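Local coordinates for transglutaminase elicitor (Phytophthora sojae, PDB 3TW5), which probably cross-links proteins by joining glutamine side chains to amines, and probably acts as an elicitor of plant defence, at residues A[246-251]-A[268-273]; A[259-264]-A[305-310]. The protein carries 1 engineered substitution. All blocks are in the same frame, centred on the assembly; numbering follows the deposited sequence.

Contact 1 (A[246-251]-A[268-273])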
loop_
_atom_site.group_PDB
_atom_site.type_symbol
_atom_site.label_atom_id
_atom_site.label_comp_id
_atom_site.label_asym_id
_atom_site.label_seq_id
_atom_site.Cartn_x
_atom_site.Cartn_y
_atom_site.Cartn_z
ATOM N N MET A 246 8.405 7.624 -31.486
ATOM C CA MET A 246 7.408 8.186 -32.389
ATOM C C MET A 246 7.699 9.657 -32.626
ATOM O O MET A 246 8.130 10.364 -31.714
ATOM C CB MET A 246 6.010 8.054 -31.788
ATOM C CG MET A 246 5.300 6.757 -32.110
ATOM S SD MET A 246 3.784 6.581 -31.152
ATOM C CE MET A 246 2.729 5.750 -32.332
ATOM N N THR A 247 7.465 10.121 -33.849
ATOM C CA THR A 247 7.549 11.550 -34.129
ATOM C C THR A 247 6.311 12.219 -33.546
ATOM O O THR A 247 5.297 11.557 -33.302
ATOM C CB THR A 247 7.664 11.858 -35.640
ATOM O OG1 THR A 247 6.537 11.314 -36.336
ATOM C CG2 THR A 247 8.944 11.269 -36.215
ATOM N N LEU A 248 6.401 13.524 -33.309
ATOM C CA LEU A 248 5.272 14.293 -32.800
ATOM C C LEU A 248 4.032 14.041 -33.649
ATOM O O LEU A 248 2.947 13.796 -33.116
ATOM C CB LEU A 248 5.609 15.787 -32.766
ATOM C CG LEU A 248 6.771 16.210 -31.863
ATOM C CD1 LEU A 248 7.246 17.605 -32.220
ATOM C CD2 LEU A 248 6.389 16.123 -30.388
ATOM N N GLU A 249 4.219 14.070 -34.968
ATOM C CA GLU A 249 3.141 13.863 -35.938
ATOM C C GLU A 249 2.545 12.453 -35.865
ATOM O O GLU A 249 1.328 12.282 -35.992
ATOM C CB GLU A 249 3.634 14.161 -37.360
ATOM C CG GLU A 249 4.087 15.609 -37.607
ATOM C CD GLU A 249 5.418 15.963 -36.933
ATOM O OE1 GLU A 249 5.621 17.158 -36.616
ATOM O OE2 GLU A 249 6.256 15.056 -36.713
ATOM N N GLU A 250 3.401 11.453 -35.656
ATOM C CA GLU A 250 2.961 10.066 -35.521
ATOM C C GLU A 250 2.089 9.851 -34.286
ATOM O O GLU A 250 1.029 9.225 -34.375
ATOM C CB GLU A 250 4.156 9.117 -35.485
ATOM C CG GLU A 250 4.679 8.720 -36.853
ATOM C CD GLU A 250 6.002 7.974 -36.783
ATOM O OE1 GLU A 250 6.783 8.204 -35.832
ATOM O OE2 GLU A 250 6.268 7.159 -37.692
ATOM N N GLY A 251 2.543 10.375 -33.146
ATOM C CA GLY A 251 1.824 10.243 -31.879
ATOM C C GLY A 251 0.492 10.968 -31.880
ATOM O O GLY A 251 -0.521 10.430 -31.425
ATOM N N LYS A 268 9.940 17.565 -28.312
ATOM C CA LYS A 268 10.633 17.383 -29.591
ATOM C C LYS A 268 10.328 16.043 -30.261
ATOM O O LYS A 268 10.230 15.968 -31.486
ATOM C CB LYS A 268 12.148 17.565 -29.431
ATOM C CG LYS A 268 12.590 18.973 -29.034
ATOM C CD LYS A 268 12.189 20.023 -30.062
ATOM C CE LYS A 268 12.468 21.425 -29.542
ATOM N NZ LYS A 268 11.744 22.470 -30.325
ATOM N N SER A 269 10.193 14.991 -29.457
ATOM C CA SER A 269 9.791 13.675 -29.955
ATOM C C SER A 269 9.018 12.908 -28.883
ATOM O O SER A 269 8.960 13.331 -27.724
ATOM C CB SER A 269 11.004 12.868 -30.430
ATOM O OG SER A 269 11.904 12.616 -29.367
ATOM N N LEU A 270 8.429 11.782 -29.274
ATOM C CA LEU A 270 7.602 10.998 -28.361
ATOM C C LEU A 270 8.084 9.554 -28.261
ATOM O O LEU A 270 8.724 9.038 -29.180
ATOM C CB LEU A 270 6.136 11.032 -28.807
ATOM C CG LEU A 270 5.461 12.387 -29.045
ATOM C CD1 LEU A 270 4.162 12.186 -29.790
ATOM C CD2 LEU A 270 5.222 13.142 -27.741
ATOM N N VAL A 271 7.791 8.915 -27.130
ATOM C CA VAL A 271 8.046 7.488 -26.959
ATOM C C VAL A 271 6.819 6.843 -26.336
ATOM O O VAL A 271 6.410 7.212 -25.236
ATOM C CB VAL A 271 9.298 7.204 -26.080
ATOM C CG1 VAL A 271 9.446 5.710 -25.818
ATOM C CG2 VAL A 271 10.561 7.735 -26.733
ATOM N N TYR A 272 6.224 5.892 -27.050
ATOM C CA TYR A 272 5.121 5.108 -26.513
ATOM C C TYR A 272 5.686 4.065 -25.571
ATOM O O TYR A 272 6.550 3.276 -25.953
ATOM C CB TYR A 272 4.325 4.433 -27.634
ATOM C CG TYR A 272 3.330 3.394 -27.146
ATOM C CD1 TYR A 272 2.061 3.766 -26.706
ATOM C CD2 TYR A 272 3.661 2.041 -27.124
ATOM C CE1 TYR A 272 1.150 2.822 -26.260
ATOM C CE2 TYR A 272 2.758 1.089 -26.678
ATOM C CZ TYR A 272 1.505 1.486 -26.247
ATOM O OH TYR A 272 0.604 0.545 -25.804
ATOM N N VAL A 273 5.200 4.069 -24.336
ATOM C CA VAL A 273 5.674 3.126 -23.334
ATOM C C VAL A 273 4.522 2.288 -22.805
ATOM O O VAL A 273 3.448 2.805 -22.500
ATOM C CB VAL A 273 6.408 3.836 -22.161
ATOM C CG1 VAL A 273 6.910 2.823 -21.131
ATOM C CG2 VAL A 273 7.568 4.675 -22.679
#

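Contact 2 (A[259-264]-A[305-310])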
loop_
_atom_site.group_PDB
_atom_site.type_symbol
_atom_site.label_atom_id
_atom_site.label_comp_id
_atom_site.label_asym_id
_atom_site.label_seq_id
_atom_site.Cartn_x
_atom_site.Cartn_y
_atom_site.Cartn_z
ATOM N N GLU A 259 -3.057 16.320 -36.662
ATOM C CA GLU A 259 -1.872 16.465 -37.505
ATOM C C GLU A 259 -0.668 16.994 -36.733
ATOM O O GLU A 259 0.476 16.754 -37.123
ATOM C CB GLU A 259 -2.174 17.337 -38.725
ATOM C CG GLU A 259 -2.986 16.606 -39.790
ATOM C CD GLU A 259 -3.587 17.531 -40.841
ATOM O OE1 GLU A 259 -3.497 18.776 -40.687
ATOM O OE2 GLU A 259 -4.160 17.002 -41.826
ATOM N N ALA A 260 -0.933 17.704 -35.636
ATOM C CA ALA A 260 0.122 18.218 -34.763
ATOM C C ALA A 260 -0.109 17.821 -33.306
ATOM O O ALA A 260 -1.252 17.707 -32.856
ATOM C CB ALA A 260 0.231 19.730 -34.894
ATOM N N TYR A 261 0.988 17.604 -32.582
ATOM C CA TYR A 261 0.945 17.277 -31.156
ATOM C C TYR A 261 0.665 18.531 -30.321
ATOM O O TYR A 261 1.454 19.477 -30.336
ATOM C CB TYR A 261 2.260 16.621 -30.729
ATOM C CG TYR A 261 2.264 16.063 -29.323
ATOM C CD1 TYR A 261 1.621 14.859 -29.027
ATOM C CD2 TYR A 261 2.929 16.724 -28.293
ATOM C CE1 TYR A 261 1.628 14.337 -27.740
ATOM C CE2 TYR A 261 2.943 16.208 -27.000
ATOM C CZ TYR A 261 2.291 15.016 -26.734
ATOM O OH TYR A 261 2.300 14.500 -25.465
ATOM N N PRO A 262 -0.460 18.543 -29.586
ATOM C CA PRO A 262 -0.879 19.763 -28.899
ATOM C C PRO A 262 -0.431 19.903 -27.438
ATOM O O PRO A 262 -0.392 21.018 -26.925
ATOM C CB PRO A 262 -2.403 19.673 -28.963
ATOM C CG PRO A 262 -2.691 18.191 -28.954
ATOM C CD PRO A 262 -1.466 17.470 -29.457
ATOM N N TRP A 263 -0.086 18.794 -26.790
ATOM C CA TRP A 263 0.026 18.742 -25.329
ATOM C C TRP A 263 1.285 19.354 -24.708
ATOM O O TRP A 263 1.354 19.513 -23.488
ATOM C CB TRP A 263 -0.152 17.304 -24.843
ATOM C CG TRP A 263 -1.390 16.659 -25.378
ATOM C CD1 TRP A 263 -1.457 15.692 -26.336
ATOM C CD2 TRP A 263 -2.744 16.946 -25.001
ATOM N NE1 TRP A 263 -2.766 15.352 -26.575
ATOM C CE2 TRP A 263 -3.577 16.106 -25.769
ATOM C CE3 TRP A 263 -3.333 17.828 -24.084
ATOM C CZ2 TRP A 263 -4.973 16.119 -25.650
ATOM C CZ3 TRP A 263 -4.719 17.841 -23.966
ATOM C CH2 TRP A 263 -5.523 16.991 -24.746
ATOM N N ASN A 264 2.272 19.690 -25.535
ATOM C CA ASN A 264 3.517 20.295 -25.058
ATOM C C ASN A 264 4.306 20.927 -26.197
ATOM O O ASN A 264 4.884 20.223 -27.029
ATOM C CB ASN A 264 4.387 19.262 -24.332
ATOM C CG ASN A 264 5.542 19.894 -23.563
ATOM O OD1 ASN A 264 5.936 21.033 -23.818
ATOM N ND2 ASN A 264 6.094 19.146 -22.617
ATOM N N TYR A 305 -0.193 2.441 -20.137
ATOM C CA TYR A 305 0.168 2.867 -21.479
ATOM C C TYR A 305 0.222 4.384 -21.501
ATOM O O TYR A 305 -0.735 5.054 -21.107
ATOM C CB TYR A 305 -0.853 2.343 -22.498
ATOM C CG TYR A 305 -1.275 0.909 -22.254
ATOM C CD1 TYR A 305 -0.586 -0.154 -22.841
ATOM C CD2 TYR A 305 -2.356 0.614 -21.420
ATOM C CE1 TYR A 305 -0.967 -1.472 -22.610
ATOM C CE2 TYR A 305 -2.744 -0.698 -21.180
ATOM C CZ TYR A 305 -2.047 -1.736 -21.778
ATOM O OH TYR A 305 -2.435 -3.037 -21.539
ATOM N N TYR A 306 1.348 4.920 -21.957
ATOM C CA TYR A 306 1.544 6.359 -21.984
ATOM C C TYR A 306 2.561 6.808 -23.023
ATOM O O TYR A 306 3.467 6.057 -23.395
ATOM C CB TYR A 306 1.930 6.883 -20.590
ATOM C CG TYR A 306 2.998 6.087 -19.864
ATOM C CD1 TYR A 306 2.658 5.014 -19.040
ATOM C CD2 TYR A 306 4.347 6.422 -19.985
ATOM C CE1 TYR A 306 3.634 4.284 -18.365
ATOM C CE2 TYR A 306 5.332 5.701 -19.312
ATOM C CZ TYR A 306 4.968 4.634 -18.505
ATOM O OH TYR A 306 5.939 3.924 -17.841
ATOM N N LEU A 307 2.382 8.034 -23.501
ATOM C CA LEU A 307 3.367 8.695 -24.342
ATOM C C LEU A 307 4.268 9.528 -23.450
ATOM O O LEU A 307 3.781 10.336 -22.663
ATOM C CB LEU A 307 2.684 9.617 -25.362
ATOM C CG LEU A 307 1.833 9.051 -26.502
ATOM C CD1 LEU A 307 1.073 10.180 -27.185
ATOM C CD2 LEU A 307 2.687 8.285 -27.509
ATOM N N LEU A 308 5.574 9.324 -23.560
ATOM C CA LEU A 308 6.533 10.182 -22.875
ATOM C C LEU A 308 7.035 11.263 -23.824
ATOM O O LEU A 308 7.319 10.989 -24.994
ATOM C CB LEU A 308 7.705 9.369 -22.320
ATOM C CG LEU A 308 7.453 8.453 -21.119
ATOM C CD1 LEU A 308 8.740 7.747 -20.722
ATOM C CD2 LEU A 308 6.884 9.224 -19.936
ATOM N N GLU A 309 7.129 12.490 -23.321
ATOM C CA GLU A 309 7.635 13.607 -24.113
ATOM C C GLU A 309 9.126 13.802 -23.876
ATOM O O GLU A 309 9.575 13.918 -22.732
ATOM C CB GLU A 309 6.876 14.890 -23.789
ATOM C CG GLU A 309 5.412 14.852 -24.175
ATOM C CD GLU A 309 4.576 15.839 -23.387
ATOM O OE1 GLU A 309 5.156 16.689 -22.684
ATOM O OE2 GLU A 309 3.334 15.765 -23.469
ATOM N N LEU A 310 9.884 13.831 -24.970
ATOM C CA LEU A 310 11.335 13.982 -24.926
ATOM C C LEU A 310 11.774 15.287 -25.577
ATOM O O LEU A 310 11.166 15.738 -26.547
ATOM C CB LEU A 310 12.004 12.804 -25.637
ATOM C CG LEU A 310 12.397 11.542 -24.858
ATOM C CD1 LEU A 310 11.273 10.981 -23.991
ATOM C CD2 LEU A 310 12.895 10.479 -25.827
#

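Contact 1 (A[246-251]-A[268-273])
Met-246 and Leu-270 form an antiparallel hydrogen-bonded pair in the large antiparallel sheet, where strand 232-246 ends and leads through Thr-247 into helix 248-256. Met-246 N gives its hydrogen to Leu-270 O at 2.7 Å, the donor standing above the carbonyl plane; Leu-270 N returns the bond to Met-246 O at 2.8 Å and meets it almost head-on, with a C=O...N angle of 164°. The side chain of Leu-270 then fills the angle between strand and helix. Its CB lies beside Met-246 O and faces Met-246 CB. With CG turned away from the carbonyl carbon (chi1 -53°), the branch comes under the first turn of the helix: CG and CD2 meet Leu-248 CD2, while CD1 ends 3.7 Å from Gly-251 CA. Because Gly-251 carries no side chain, CD1 can come this close to the helix backbone. Leu-248 reaches the other way along the strand, its CD1 lying 3.5 Å from Lys-268 O. There Lys-268 and Ser-269 both pair with Leu-310 of the next strand, a classic beta bulge. Thr-247, the N-cap, starts the helix with a capping box: Glu-250 N donates to Thr-247 OG1, and Thr-247 N sends a nearly straight 2.8 Å bond to Glu-250 OE1, on the lone pair turned away from OE2.

Contact 2 (A[259-264]-A[305-310])
Leu-307 is the first residue of strand 305-310 to meet the loop 259-264: its CD1 lies 4.2 Å from Tyr-261 CE1, approaching the ring obliquely. The backbone of Leu-307 is bonded to Glu-320 of the neighbouring strand. Leu-308 turns its side chain away from the loop, toward Leu-23 and His-206, in the alternation expected of a beta strand. Two residues on from Leu-307, Glu-309 again points toward the loop and carries the polar part of the contact. This strand lies between 269-280 and 316-321 in the antiparallel sheet, and the loop passes over one face of it on its way from helix 248-256 to strand 269-280. An extended chain beyond CG carries the carboxylate of Glu-309 between two donors. Tyr-261 OH donates to Glu-309 OE2 at 2.6 Å, meeting it on the anti side with the oxygen at the ring edge; the ring stands nearly upright to the carboxylate, their planes 82° apart. Asn-264 ND2 reaches Glu-309 OE1 at 2.6 Å, approaching from above the carboxylate plane, although the oxygen lies almost within the amide plane of Asn-264. The other amide atom, Asn-264 OD1, accepts from Ala-266 N. A third donor, the chain's amino terminus Glu-1 N, also bonds Glu-309 OE2, and this nearby positive charge would be expected to favour an ionised carboxylate.

Overall arrangement
Contacts 1 and 2 lie side by side, their centres 6 Å apart, at one extremity of the chain, their centres about 33 and 30 Å from the centre of the chain. Their segments alternate in sequence: 246-251, 259-264, 268-273, then 305-310. Strands 269-280 and 299-310 are neighbours in the large antiparallel sheet, and backbone bonds such as Val-273 N to Tyr-306 O join them directly. Helix 248-256 and the loop after it form the connection from strand 232-246 to strand 269-280, so the two contacts fasten successive parts of one excursion to the sheet. Leu-270 and Tyr-261 touch between them, continuing the apolar packing from one contact into the other.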